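PDB 6JYZ: putative secreted endoglycosylceramidase from Rhodococcus hoagii, which probably hydrolyses the glycosidic link between sugar and ceramide in glycosphingolipids, acting as a secreted endogalactosylceramidase of glycoside hydrolase family 5. Local coordinates for residues 126-131 / 171-176; 265-268 / 273-276; 36-41 / 429-434; 346-351 / 405-410. One frame throughout, in Å; residues are numbered along the deposited sequence.

Contact 1: residues 126-131 / 171-176; sequences QDAWGP and GQREAS
Arg173 sets CG between its backbone N and carbonyl carbon (chi1 67°) and then runs extended to NE, which lays its guanidinium against Asp127, whose CG stands beside its own backbone N (chi1 -57°). The carboxylate comes over a face of the guanidinium, toward the rim, with the two planes turned 30° apart. Asp127 OD1 is 3.3 Å from Arg173 NH2, but it lies well out of the guanidinium plane and no N-H points at it, so this salt bridge works by charge alone. The methylene joins in, Asp127 CB sitting 3.8 Å from Arg173 CZ. Nearer the backbone, Ala128 CB packs 3.9 Å from Arg173 CB. Both segments belong to the long irregular excursion between strand 119-124 and helix 177-187 of this family 5 hydrolase; a type I turn spans Gln172 to Ala175, and Ser176 follows as N-cap of the helix. In-plane bonding of the guanidinium goes to the adjacent residue: Arg173 NE donates almost straight to Glu174 OE2 at 2.9 Å, completing a network of three charged side chains. Glu174 is steadied further by Gln172 NE2, 3.2 Å from Glu174 OE1. An alanine in place of Arg173 would take away the positive charge shared by Asp127 and Glu174, and Asp127, already close to Asp152, would probably be left with poorly balanced negative charge. Trp151 adds a cation-pi contact to Arg173. Water 1 accepts from Ala128 N at 3.0 Å and bridges to Glu174 OE2, 2.8 Å from the water.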
loop_
_atom_site.group_PDB
_atom_site.type_symbol
_atom_site.label_atom_id
_atom_site.label_comp_id
_atom_site.label_asym_id
_atom_site.label_seq_id
_atom_site.Cartn_x
_atom_site.Cartn_y
_atom_site.Cartn_z
ATOM N N GLN A 126 2.731 -9.340 3.414
ATOM C CA GLN A 126 3.049 -10.761 3.180
ATOM C C GLN A 126 2.724 -11.036 1.722
ATOM O O GLN A 126 1.847 -10.385 1.138
ATOM C CB GLN A 126 2.234 -11.683 4.107
ATOM C CG GLN A 126 0.715 -11.656 3.885
ATOM C CD GLN A 126 0.211 -12.452 2.707
ATOM O OE1 GLN A 126 -0.869 -12.101 2.087
ATOM N NE2 GLN A 126 0.857 -13.487 2.362
ATOM N N ASP A 127 3.412 -12.009 1.160
ATOM C CA ASP A 127 2.934 -12.647 -0.072
ATOM C C ASP A 127 3.043 -14.136 0.162
ATOM O O ASP A 127 4.058 -14.601 0.685
ATOM C CB ASP A 127 3.823 -12.327 -1.295
ATOM C CG ASP A 127 3.961 -10.848 -1.541
ATOM O OD1 ASP A 127 3.022 -10.258 -2.121
ATOM O OD2 ASP A 127 5.004 -10.267 -1.167
ATOM N N ALA A 128 2.010 -14.901 -0.219
ATOM C CA ALA A 128 2.098 -16.351 -0.084
ATOM C C ALA A 128 2.542 -16.751 1.321
ATOM O O ALA A 128 3.361 -17.649 1.504
ATOM C CB ALA A 128 2.985 -16.991 -1.154
ATOM N N TRP A 129 1.946 -16.043 2.307
ATOM C CA TRP A 129 2.144 -16.335 3.744
ATOM C C TRP A 129 3.505 -15.893 4.310
ATOM O O TRP A 129 3.484 -15.181 5.333
ATOM C CB TRP A 129 1.851 -17.816 4.102
ATOM C CG TRP A 129 2.051 -18.052 5.582
ATOM C CD1 TRP A 129 3.150 -18.667 6.131
ATOM C CD2 TRP A 129 1.212 -17.603 6.655
ATOM N NE1 TRP A 129 2.981 -18.663 7.503
ATOM C CE2 TRP A 129 1.839 -17.988 7.867
ATOM C CE3 TRP A 129 -0.000 -16.898 6.721
ATOM C CZ2 TRP A 129 1.298 -17.654 9.109
ATOM C CZ3 TRP A 129 -0.514 -16.566 7.963
ATOM C CH2 TRP A 129 0.159 -16.932 9.139
ATOM N N GLY A 130 4.624 -16.347 3.770
ATOM C CA GLY A 130 5.886 -15.940 4.377
ATOM C C GLY A 130 7.094 -16.464 3.667
ATOM O O GLY A 130 7.018 -17.088 2.609
ATOM N N PRO A 131 8.291 -16.195 4.251
ATOM C CA PRO A 131 9.527 -16.681 3.635
ATOM C C PRO A 131 9.731 -18.185 3.661
ATOM O O PRO A 131 10.620 -18.629 2.938
ATOM C CB PRO A 131 10.668 -16.056 4.514
ATOM C CG PRO A 131 9.980 -14.873 5.221
ATOM C CD PRO A 131 8.529 -15.340 5.441
ATOM N N GLY A 171 2.508 -21.974 -11.188
ATOM C CA GLY A 171 3.491 -20.997 -10.726
ATOM C C GLY A 171 2.833 -19.871 -9.926
ATOM O O GLY A 171 3.563 -18.986 -9.473
ATOM N N GLN A 172 1.542 -19.887 -9.701
ATOM C CA GLN A 172 0.928 -18.817 -8.914
ATOM C C GLN A 172 1.231 -19.032 -7.433
ATOM O O GLN A 172 0.902 -20.063 -6.841
ATOM C CB GLN A 172 -0.595 -18.887 -9.114
ATOM C CG GLN A 172 -1.289 -17.729 -8.398
ATOM C CD GLN A 172 -2.772 -17.856 -8.172
ATOM O OE1 GLN A 172 -3.457 -18.623 -8.845
ATOM N NE2 GLN A 172 -3.263 -17.123 -7.167
ATOM N N ARG A 173 1.881 -18.038 -6.805
ATOM C CA ARG A 173 2.421 -18.243 -5.456
ATOM C C ARG A 173 1.372 -18.623 -4.421
ATOM O O ARG A 173 1.642 -19.422 -3.504
ATOM C CB ARG A 173 3.208 -16.988 -5.050
ATOM C CG ARG A 173 2.342 -15.744 -4.861
ATOM C CD ARG A 173 3.161 -14.476 -4.695
ATOM N NE ARG A 173 2.275 -13.323 -4.661
ATOM C CZ ARG A 173 2.639 -12.078 -4.918
ATOM N NH1 ARG A 173 3.944 -11.833 -5.043
ATOM N NH2 ARG A 173 1.731 -11.117 -4.978
ATOM N N GLU A 174 0.161 -18.098 -4.567
ATOM C CA GLU A 174 -0.895 -18.387 -3.605
ATOM C C GLU A 174 -1.537 -19.759 -3.824
ATOM O O GLU A 174 -2.172 -20.244 -2.881
ATOM C CB GLU A 174 -2.028 -17.364 -3.689
ATOM C CG GLU A 174 -1.645 -15.935 -3.344
ATOM C CD GLU A 174 -0.992 -15.175 -4.447
ATOM O OE1 GLU A 174 -0.943 -15.640 -5.613
ATOM O OE2 GLU A 174 -0.525 -14.021 -4.125
ATOM N N ALA A 175 -1.298 -20.371 -4.974
ATOM C CA ALA A 175 -2.003 -21.614 -5.292
ATOM C C ALA A 175 -1.220 -22.851 -4.860
ATOM O O ALA A 175 -1.101 -23.812 -5.603
ATOM C CB ALA A 175 -2.258 -21.620 -6.813
ATOM N N SER A 176 -0.702 -22.821 -3.637
ATOM C CA SER A 176 0.050 -23.903 -3.059
ATOM C C SER A 176 -0.733 -24.422 -1.886
ATOM O O SER A 176 -1.225 -23.658 -1.021
ATOM C CB SER A 176 1.365 -23.265 -2.704
ATOM O OG SER A 176 1.828 -23.643 -1.469
HETATM O O HOH W 1 -0.386 -13.495 -1.344
#

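Contact 2: residues 265-268 / 273-276; sequences SALW and FDAL. With IPA (isopropyl alcohol), chain D.
One face of the Trp268 indole is roofed by the backbone of Phe273: its CA stands 3.6 Å from the centroid of the six-membered ring and only 9° off the ring normal, a CH-pi contact centred on the ring. It is the CA of Phe273, not its phenyl ring, that lies over the indole; the CB points away from 265-268. Further groups approach obliquely: Asp274 N comes within 3.5 Å of Trp268 CE3, Leu276 CD2 packs 3.7 Å from Trp268 CZ3, and near them lies O2 of an isopropyl alcohol, probably from the crystallisation liquor, which also donates a weak hydrogen bond to Asp274 O. With CG anti to the backbone N (chi1 -166°), the Trp268 ring passes beneath the chain of 273-274 rather than beside it. The polar half of the contact lies at Asp274, whose CB points toward 265-268 and whose carboxylate reaches Ser265. There Ser265 OG donates to the syn lone pair of Asp274 OD2 over 2.6 Å, while the same hydroxyl accepts from Leu267 N at 2.9 Å. Asp274 thereby fixes the rotation of the serine that caps the turn leading into helix 268-271. Leu267 CB lies 3.6 Å from Asp274 OD2, the two side chains crossing at about a right angle. Water 2 accepts from Ser265 N and bridges to Ala275 O. The chain entering helix 268-271 is thus fastened to the chain leaving it, between strands 259-262 and 287-289; helix 307-321 packs on Trp268 and Leu276 through Ile313 and Ala317, and helix 230-251 meets Ser265 and Asp274 through Ile237 and Pro230.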
loop_
_atom_site.group_PDB
_atom_site.type_symbol
_atom_site.label_atom_id
_atom_site.label_comp_id
_atom_site.label_asym_id
_atom_site.label_seq_id
_atom_site.Cartn_x
_atom_site.Cartn_y
_atom_site.Cartn_z
ATOM N N SER A 265 -9.964 -9.989 0.622
ATOM C CA SER A 265 -9.003 -11.042 0.371
ATOM C C SER A 265 -8.194 -10.729 -0.887
ATOM O O SER A 265 -8.564 -9.890 -1.741
ATOM C CB SER A 265 -9.604 -12.438 0.244
ATOM O OG SER A 265 -9.912 -12.752 -1.136
ATOM N N ALA A 266 -7.081 -11.449 -1.026
ATOM C CA ALA A 266 -6.230 -11.381 -2.209
ATOM C C ALA A 266 -7.006 -11.622 -3.503
ATOM O O ALA A 266 -6.501 -11.236 -4.556
ATOM C CB ALA A 266 -5.148 -12.452 -2.070
ATOM N N LEU A 267 -8.151 -12.310 -3.450
ATOM C CA LEU A 267 -8.902 -12.506 -4.685
ATOM C C LEU A 267 -9.255 -11.199 -5.349
ATOM O O LEU A 267 -9.366 -11.152 -6.592
ATOM C CB LEU A 267 -10.181 -13.315 -4.418
ATOM C CG LEU A 267 -9.888 -14.722 -3.911
ATOM C CD1 LEU A 267 -11.217 -15.392 -3.512
ATOM C CD2 LEU A 267 -9.149 -15.596 -4.898
ATOM N N TRP A 268 -9.474 -10.106 -4.627
ATOM C CA TRP A 268 -9.791 -8.827 -5.295
ATOM C C TRP A 268 -8.684 -8.450 -6.240
ATOM O O TRP A 268 -8.948 -7.876 -7.322
ATOM C CB TRP A 268 -9.984 -7.733 -4.228
ATOM C CG TRP A 268 -10.625 -6.484 -4.791
ATOM C CD1 TRP A 268 -10.090 -5.603 -5.712
ATOM C CD2 TRP A 268 -11.933 -6.003 -4.479
ATOM N NE1 TRP A 268 -11.017 -4.607 -5.988
ATOM C CE2 TRP A 268 -12.145 -4.835 -5.262
ATOM C CE3 TRP A 268 -12.934 -6.402 -3.604
ATOM C CZ2 TRP A 268 -13.333 -4.096 -5.176
ATOM C CZ3 TRP A 268 -14.119 -5.677 -3.524
ATOM C CH2 TRP A 268 -14.315 -4.542 -4.323
ATOM N N PHE A 273 -13.025 -7.623 -7.811
ATOM C CA PHE A 273 -14.124 -7.640 -6.859
ATOM C C PHE A 273 -13.939 -8.914 -6.016
ATOM O O PHE A 273 -13.169 -9.782 -6.379
ATOM C CB PHE A 273 -15.518 -7.587 -7.546
ATOM C CG PHE A 273 -15.811 -8.813 -8.383
ATOM C CD1 PHE A 273 -15.329 -8.902 -9.674
ATOM C CD2 PHE A 273 -16.604 -9.840 -7.885
ATOM C CE1 PHE A 273 -15.637 -10.007 -10.483
ATOM C CE2 PHE A 273 -16.940 -10.927 -8.700
ATOM C CZ PHE A 273 -16.402 -11.023 -9.952
ATOM N N ASP A 274 -14.748 -9.014 -4.953
ATOM C CA ASP A 274 -14.666 -10.150 -4.026
ATOM C C ASP A 274 -15.830 -10.004 -3.071
ATOM O O ASP A 274 -16.518 -8.975 -3.046
ATOM C CB ASP A 274 -13.351 -10.055 -3.241
ATOM C CG ASP A 274 -12.936 -11.272 -2.530
ATOM O OD1 ASP A 274 -13.605 -12.311 -2.535
ATOM O OD2 ASP A 274 -11.781 -11.133 -1.980
ATOM N N ALA A 275 -16.097 -11.055 -2.316
ATOM C CA ALA A 275 -16.933 -10.958 -1.110
ATOM C C ALA A 275 -16.247 -9.985 -0.162
ATOM O O ALA A 275 -15.027 -9.791 -0.189
ATOM C CB ALA A 275 -17.043 -12.315 -0.461
ATOM N N LEU A 276 -17.028 -9.297 0.640
ATOM C CA LEU A 276 -16.557 -8.230 1.520
ATOM C C LEU A 276 -16.528 -8.713 2.974
ATOM O O LEU A 276 -17.528 -9.264 3.466
ATOM C CB LEU A 276 -17.450 -7.003 1.407
ATOM C CG LEU A 276 -17.426 -6.315 0.057
ATOM C CD1 LEU A 276 -18.331 -5.132 -0.011
ATOM C CD2 LEU A 276 -15.994 -5.860 -0.333
HETATM C C1 IPA D . -19.747 -7.506 -3.872
HETATM C C2 IPA D . -18.852 -6.839 -4.834
HETATM C C3 IPA D . -19.589 -5.765 -5.575
HETATM O O2 IPA D . -17.917 -6.095 -4.065
HETATM O O HOH W 2 -12.771 -10.598 1.192
#

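Contact 3: residues 36-41 / 429-434; sequences DGRTVL and SGRIEA. With IPA (isopropyl alcohol), chain C.
The backbones of Arg38 and Gly430 approach to 7.2 Å between CA atoms, without pairing directly: strands 38-47 and 431-437 run the same way, each antiparallel to strand 409-414. The gap is spanned by Arg38, whose chain bends at chi3 (-56°) and turns its guanidinium toward the second strand. Its NH1 does most of the gripping, with both acceptors at the guanidinium edge and near its plane. Arg38 NH1 donates to Arg431 O at 2.9 Å, reaching it from above the carbonyl plane, and to Glu433 OE2 at 2.8 Å, the latter bond nearly straight (167°) and part of a salt bridge. A weak second bond joins Arg38 NH2 to Glu433 OE2 at 3.3 Å. The guanidinium and carboxylate planes are 53° apart, and NH1 meets OE2 from above the carboxylate plane, with OE2 itself in the guanidinium plane. Water 4 closes a ring, accepting from Arg38 NH2 and donating to Glu433 OE2, and water 3 donates to both Asp36 O and Ser429 O. Glu433 OE1 accepts from an isopropyl alcohol, probably from the crystallisation liquor, whose O2 is 2.9 Å away. The contact fastens the start of the barrel strand 38-47 to the C-terminal beta-strand region. A leucine in place of Arg38 would probably leave Arg431 O without this donor, Asp34 without its mate, and Glu433 OE2 without its arginine, with Arg462 still on OE1. Since Arg38 also pairs with Asp34, and Glu433 with Arg462, acids and bases alternate here, an arrangement likely to keep all four charged.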
loop_
_atom_site.group_PDB
_atom_site.type_symbol
_atom_site.label_atom_id
_atom_site.label_comp_id
_atom_site.label_asym_id
_atom_site.label_seq_id
_atom_site.Cartn_x
_atom_site.Cartn_y
_atom_site.Cartn_z
ATOM N N ASP A 36 -7.722 19.766 10.825
ATOM C CA ASP A 36 -8.013 21.155 10.466
ATOM C C ASP A 36 -9.212 21.147 9.489
ATOM O O ASP A 36 -9.623 22.205 8.967
ATOM C CB ASP A 36 -6.789 21.831 9.812
ATOM C CG ASP A 36 -5.402 21.715 10.451
ATOM O OD1 ASP A 36 -5.355 21.878 11.686
ATOM O OD2 ASP A 36 -4.342 21.491 9.668
ATOM N N GLY A 37 -9.789 19.985 9.165
ATOM C CA GLY A 37 -10.955 19.856 8.306
ATOM C C GLY A 37 -10.630 19.723 6.813
ATOM O O GLY A 37 -11.598 19.628 6.056
ATOM N N ARG A 38 -9.380 19.718 6.410
ATOM C CA ARG A 38 -9.074 19.661 4.988
ATOM C C ARG A 38 -9.168 18.248 4.444
ATOM O O ARG A 38 -8.860 17.288 5.160
ATOM C CB ARG A 38 -7.654 20.134 4.757
ATOM C CG ARG A 38 -7.550 21.567 5.307
ATOM C CD ARG A 38 -6.180 22.154 5.130
ATOM N NE ARG A 38 -5.155 21.336 5.720
ATOM C CZ ARG A 38 -3.888 21.515 5.464
ATOM N NH1 ARG A 38 -3.500 22.486 4.633
ATOM N NH2 ARG A 38 -2.952 20.726 5.990
ATOM N N THR A 39 -9.700 18.098 3.249
ATOM C CA THR A 39 -9.691 16.824 2.551
ATOM C C THR A 39 -8.278 16.525 2.091
ATOM O O THR A 39 -7.616 17.373 1.455
ATOM C CB THR A 39 -10.606 16.920 1.337
ATOM O OG1 THR A 39 -11.907 17.268 1.795
ATOM C CG2 THR A 39 -10.654 15.616 0.592
ATOM N N VAL A 40 -7.775 15.316 2.382
ATOM C CA VAL A 40 -6.409 14.958 2.090
ATOM C C VAL A 40 -6.362 13.890 1.019
ATOM O O VAL A 40 -6.965 12.823 1.220
ATOM C CB VAL A 40 -5.678 14.562 3.393
ATOM C CG1 VAL A 40 -4.273 14.055 3.059
ATOM C CG2 VAL A 40 -5.595 15.771 4.336
ATOM N N LEU A 41 -5.559 14.066 -0.021
ATOM C CA LEU A 41 -5.294 13.021 -0.981
ATOM C C LEU A 41 -3.906 12.496 -0.692
ATOM O O LEU A 41 -2.901 13.221 -0.795
ATOM C CB LEU A 41 -5.377 13.586 -2.425
ATOM C CG LEU A 41 -6.761 14.069 -2.891
ATOM C CD1 LEU A 41 -6.662 14.570 -4.313
ATOM C CD2 LEU A 41 -7.810 12.936 -2.791
ATOM N N SER A 429 -13.119 26.499 4.195
ATOM C CA SER A 429 -12.238 27.485 4.829
ATOM C C SER A 429 -10.972 26.812 5.290
ATOM O O SER A 429 -11.063 25.827 6.020
ATOM C CB SER A 429 -12.928 28.263 5.977
ATOM O OG SER A 429 -14.007 29.006 5.412
ATOM N N GLY A 430 -9.820 27.305 4.878
ATOM C CA GLY A 430 -8.552 26.782 5.383
ATOM C C GLY A 430 -7.478 26.872 4.309
ATOM O O GLY A 430 -7.671 27.462 3.240
ATOM N N ARG A 431 -6.345 26.285 4.607
ATOM C CA ARG A 431 -5.177 26.388 3.750
ATOM C C ARG A 431 -5.149 25.307 2.670
ATOM O O ARG A 431 -5.205 24.091 2.957
ATOM C CB ARG A 431 -3.908 26.256 4.598
ATOM C CG ARG A 431 -2.622 26.377 3.804
ATOM C CD ARG A 431 -1.411 26.158 4.710
ATOM N NE ARG A 431 -1.395 27.218 5.698
ATOM C CZ ARG A 431 -0.469 28.166 5.749
ATOM N NH1 ARG A 431 0.513 28.192 4.865
ATOM N NH2 ARG A 431 -0.527 29.089 6.690
ATOM N N ILE A 432 -5.083 25.718 1.439
ATOM C CA ILE A 432 -4.869 24.808 0.318
ATOM C C ILE A 432 -3.404 24.483 0.210
ATOM O O ILE A 432 -2.556 25.413 0.258
ATOM C CB ILE A 432 -5.314 25.508 -0.981
ATOM C CG1 ILE A 432 -6.828 25.716 -0.965
ATOM C CG2 ILE A 432 -4.914 24.693 -2.206
ATOM C CD1 ILE A 432 -7.324 26.809 -1.940
ATOM N N GLU A 433 -3.034 23.213 -0.017
ATOM C CA GLU A 433 -1.688 22.831 -0.342
ATOM C C GLU A 433 -1.692 21.945 -1.558
ATOM O O GLU A 433 -2.425 20.918 -1.553
ATOM C CB GLU A 433 -1.051 22.067 0.798
ATOM C CG GLU A 433 -0.898 22.949 2.025
ATOM C CD GLU A 433 -0.247 22.251 3.222
ATOM O OE1 GLU A 433 0.777 21.542 3.041
ATOM O OE2 GLU A 433 -0.689 22.527 4.340
ATOM N N ALA A 434 -0.981 22.270 -2.611
ATOM C CA ALA A 434 -1.029 21.498 -3.846
ATOM C C ALA A 434 0.359 21.289 -4.411
ATOM O O ALA A 434 1.285 22.118 -4.172
ATOM C CB ALA A 434 -1.973 22.100 -4.842
HETATM C C1 IPA C . -1.228 16.830 3.168
HETATM C C2 IPA C . -0.601 18.137 3.663
HETATM C C3 IPA C . 0.269 17.985 4.867
HETATM O O2 IPA C . 0.263 18.675 2.655
HETATM O O HOH W 3 -10.531 23.065 6.401
HETATM O O HOH W 4 -0.143 21.217 6.602
#

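Contact 4: residues 346-351 / 405-410; sequences FVDAMN and LARAYP
Asp348 OD1 takes both terminal nitrogens of Arg407: NH2 donates to OD1 at 2.8 Å, and NH1 adds a weak bond to OD1 at 3.2 Å. Both bonds fall on OD1, so one oxygen carries the salt bridge, at the guanidinium edge and met by NH2 almost on the line of its C-O bond; the carboxylate and guanidinium planes are 63° apart. Val347 covers a face of the same group, its CG1 resting 3.5 Å from Arg407 CZ over the centre of the guanidinium. The Arg407 chain bends at chi3 (54°) before its guanidinium meets helix 336-353, where the adjacent Val347 and Asp348 supply the apolar cover and the charge. Asn351, the next turn on, joins through water: water 6 accepts from Asn351 ND2 and Arg407 NH2, each at 2.9 Å, and water 5 bridges Asn351 OD1 and Ala408 O. Asn351 OD1 is also held directly by Arg43 of strand 38-47. The contact fastens this helix, which connects the parallel strands 326-330 and 356-359, to the link between helix 399-405 and strand 409-414, where the chain leaves for its C-terminal strands. Gln404 OE1 is a further acceptor for Arg407 NH1. With a carboxylate, an amide oxygen and a water sharing its N-H groups and a valine against its face, the guanidinium is probably fixed in rotation and its charge largely balanced by Asp348.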
loop_
_atom_site.group_PDB
_atom_site.type_symbol
_atom_site.label_atom_id
_atom_site.label_comp_id
_atom_site.label_asym_id
_atom_site.label_seq_id
_atom_site.Cartn_x
_atom_site.Cartn_y
_atom_site.Cartn_z
ATOM N N PHE A 346 -5.863 5.400 -15.028
ATOM C CA PHE A 346 -5.971 5.168 -13.589
ATOM C C PHE A 346 -5.926 6.463 -12.766
ATOM O O PHE A 346 -6.735 6.668 -11.910
ATOM C CB PHE A 346 -4.887 4.163 -13.219
ATOM C CG PHE A 346 -5.101 3.617 -11.827
ATOM C CD1 PHE A 346 -4.747 4.331 -10.677
ATOM C CD2 PHE A 346 -5.686 2.355 -11.659
ATOM C CE1 PHE A 346 -4.968 3.832 -9.406
ATOM C CE2 PHE A 346 -5.890 1.850 -10.372
ATOM C CZ PHE A 346 -5.553 2.593 -9.262
ATOM N N VAL A 347 -4.897 7.280 -13.086
ATOM C CA VAL A 347 -4.818 8.564 -12.366
ATOM C C VAL A 347 -6.062 9.435 -12.604
ATOM O O VAL A 347 -6.586 10.054 -11.669
ATOM C CB VAL A 347 -3.499 9.267 -12.720
ATOM C CG1 VAL A 347 -3.463 10.657 -12.036
ATOM C CG2 VAL A 347 -2.312 8.419 -12.312
ATOM N N ASP A 348 -6.549 9.419 -13.861
ATOM C CA ASP A 348 -7.774 10.157 -14.120
ATOM C C ASP A 348 -8.906 9.698 -13.242
ATOM O O ASP A 348 -9.671 10.506 -12.738
ATOM C CB ASP A 348 -8.238 9.998 -15.577
ATOM C CG ASP A 348 -7.366 10.641 -16.658
ATOM O OD1 ASP A 348 -6.379 11.340 -16.354
ATOM O OD2 ASP A 348 -7.649 10.309 -17.879
ATOM N N ALA A 349 -9.018 8.360 -13.046
ATOM C CA ALA A 349 -10.106 7.851 -12.225
ATOM C C ALA A 349 -9.880 8.155 -10.720
ATOM O O ALA A 349 -10.830 8.414 -10.002
ATOM C CB ALA A 349 -10.201 6.345 -12.468
ATOM N N MET A 350 -8.589 8.162 -10.271
ATOM C CA MET A 350 -8.345 8.627 -8.900
ATOM C C MET A 350 -8.862 10.048 -8.680
ATOM O O MET A 350 -9.310 10.381 -7.604
ATOM C CB MET A 350 -6.861 8.556 -8.521
ATOM C CG MET A 350 -6.304 7.099 -8.592
ATOM S SD MET A 350 -4.429 7.173 -8.262
ATOM C CE MET A 350 -4.887 6.991 -6.839
ATOM N N ASN A 351 -8.680 10.875 -9.728
ATOM C CA ASN A 351 -9.178 12.248 -9.603
ATOM C C ASN A 351 -10.696 12.330 -9.671
ATOM O O ASN A 351 -11.291 12.967 -8.793
ATOM C CB ASN A 351 -8.565 13.079 -10.728
ATOM C CG ASN A 351 -7.109 13.348 -10.574
ATOM O OD1 ASN A 351 -6.588 13.287 -9.447
ATOM N ND2 ASN A 351 -6.444 13.725 -11.679
ATOM N N LEU A 405 2.671 9.402 -12.574
ATOM C CA LEU A 405 2.625 9.380 -11.128
ATOM C C LEU A 405 2.922 10.729 -10.501
ATOM O O LEU A 405 2.508 11.034 -9.407
ATOM C CB LEU A 405 3.598 8.341 -10.573
ATOM C CG LEU A 405 3.350 6.897 -11.040
ATOM C CD1 LEU A 405 4.360 5.981 -10.360
ATOM C CD2 LEU A 405 1.922 6.443 -10.779
ATOM N N ALA A 406 3.669 11.587 -11.233
ATOM C CA ALA A 406 4.038 12.913 -10.735
ATOM C C ALA A 406 2.972 13.979 -11.032
ATOM O O ALA A 406 3.226 15.157 -10.724
ATOM C CB ALA A 406 5.385 13.325 -11.308
ATOM N N ARG A 407 1.863 13.612 -11.626
ATOM C CA ARG A 407 0.877 14.616 -12.023
ATOM C C ARG A 407 0.430 15.479 -10.868
ATOM O O ARG A 407 0.302 15.066 -9.707
ATOM C CB ARG A 407 -0.324 13.968 -12.705
ATOM C CG ARG A 407 0.003 13.603 -14.161
ATOM C CD ARG A 407 -0.979 12.627 -14.799
ATOM N NE ARG A 407 -2.343 13.089 -14.691
ATOM C CZ ARG A 407 -3.442 12.397 -15.094
ATOM N NH1 ARG A 407 -3.279 11.243 -15.740
ATOM N NH2 ARG A 407 -4.639 12.847 -14.761
ATOM N N ALA A 408 0.117 16.748 -11.176
ATOM C CA ALA A 408 -0.327 17.729 -10.208
ATOM C C ALA A 408 -1.554 17.237 -9.444
ATOM O O ALA A 408 -2.486 16.605 -10.040
ATOM C CB ALA A 408 -0.688 19.039 -10.967
ATOM N N TYR A 409 -1.652 17.570 -8.161
ATOM C CA TYR A 409 -2.847 17.273 -7.379
ATOM C C TYR A 409 -2.884 18.133 -6.133
ATOM O O TYR A 409 -1.824 18.535 -5.635
ATOM C CB TYR A 409 -2.939 15.760 -6.977
ATOM C CG TYR A 409 -1.927 15.293 -5.934
ATOM C CD1 TYR A 409 -0.592 15.189 -6.258
ATOM C CD2 TYR A 409 -2.341 15.013 -4.655
ATOM C CE1 TYR A 409 0.361 14.800 -5.306
ATOM C CE2 TYR A 409 -1.406 14.597 -3.695
ATOM C CZ TYR A 409 -0.071 14.524 -4.023
ATOM O OH TYR A 409 0.833 14.098 -3.055
ATOM N N PRO A 410 -4.046 18.329 -5.545
ATOM C CA PRO A 410 -4.156 18.994 -4.238
ATOM C C PRO A 410 -3.854 17.977 -3.134
ATOM O O PRO A 410 -4.569 16.953 -2.994
ATOM C CB PRO A 410 -5.613 19.483 -4.174
ATOM C CG PRO A 410 -6.362 18.460 -5.065
ATOM C CD PRO A 410 -5.397 18.064 -6.154
HETATM O O HOH W 5 -5.161 15.904 -9.347
HETATM O O HOH W 6 -3.903 14.739 -12.683
#

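In the fold
From the N terminus the chain enters contact 3 first, at 36-41, and completes it last, at 429-434, so its loop of 387 residues encloses the other three. Within it contacts 1, 2 and 4 close in series, and none cross. Contact 1 closes the excursion beyond strand 119-124; contact 2 ties the chain before helix 268-271 to the chain after it, its centre about 16 Å from that of contact 1. Contact 4 joins helix 336-353 to the exit toward the C-terminal strands. Contacts 3 and 4 touch, Leu41 packing on Pro410 and Ala434 on Tyr409, and together bind barrel to C-terminal region, on the side opposite contact 1.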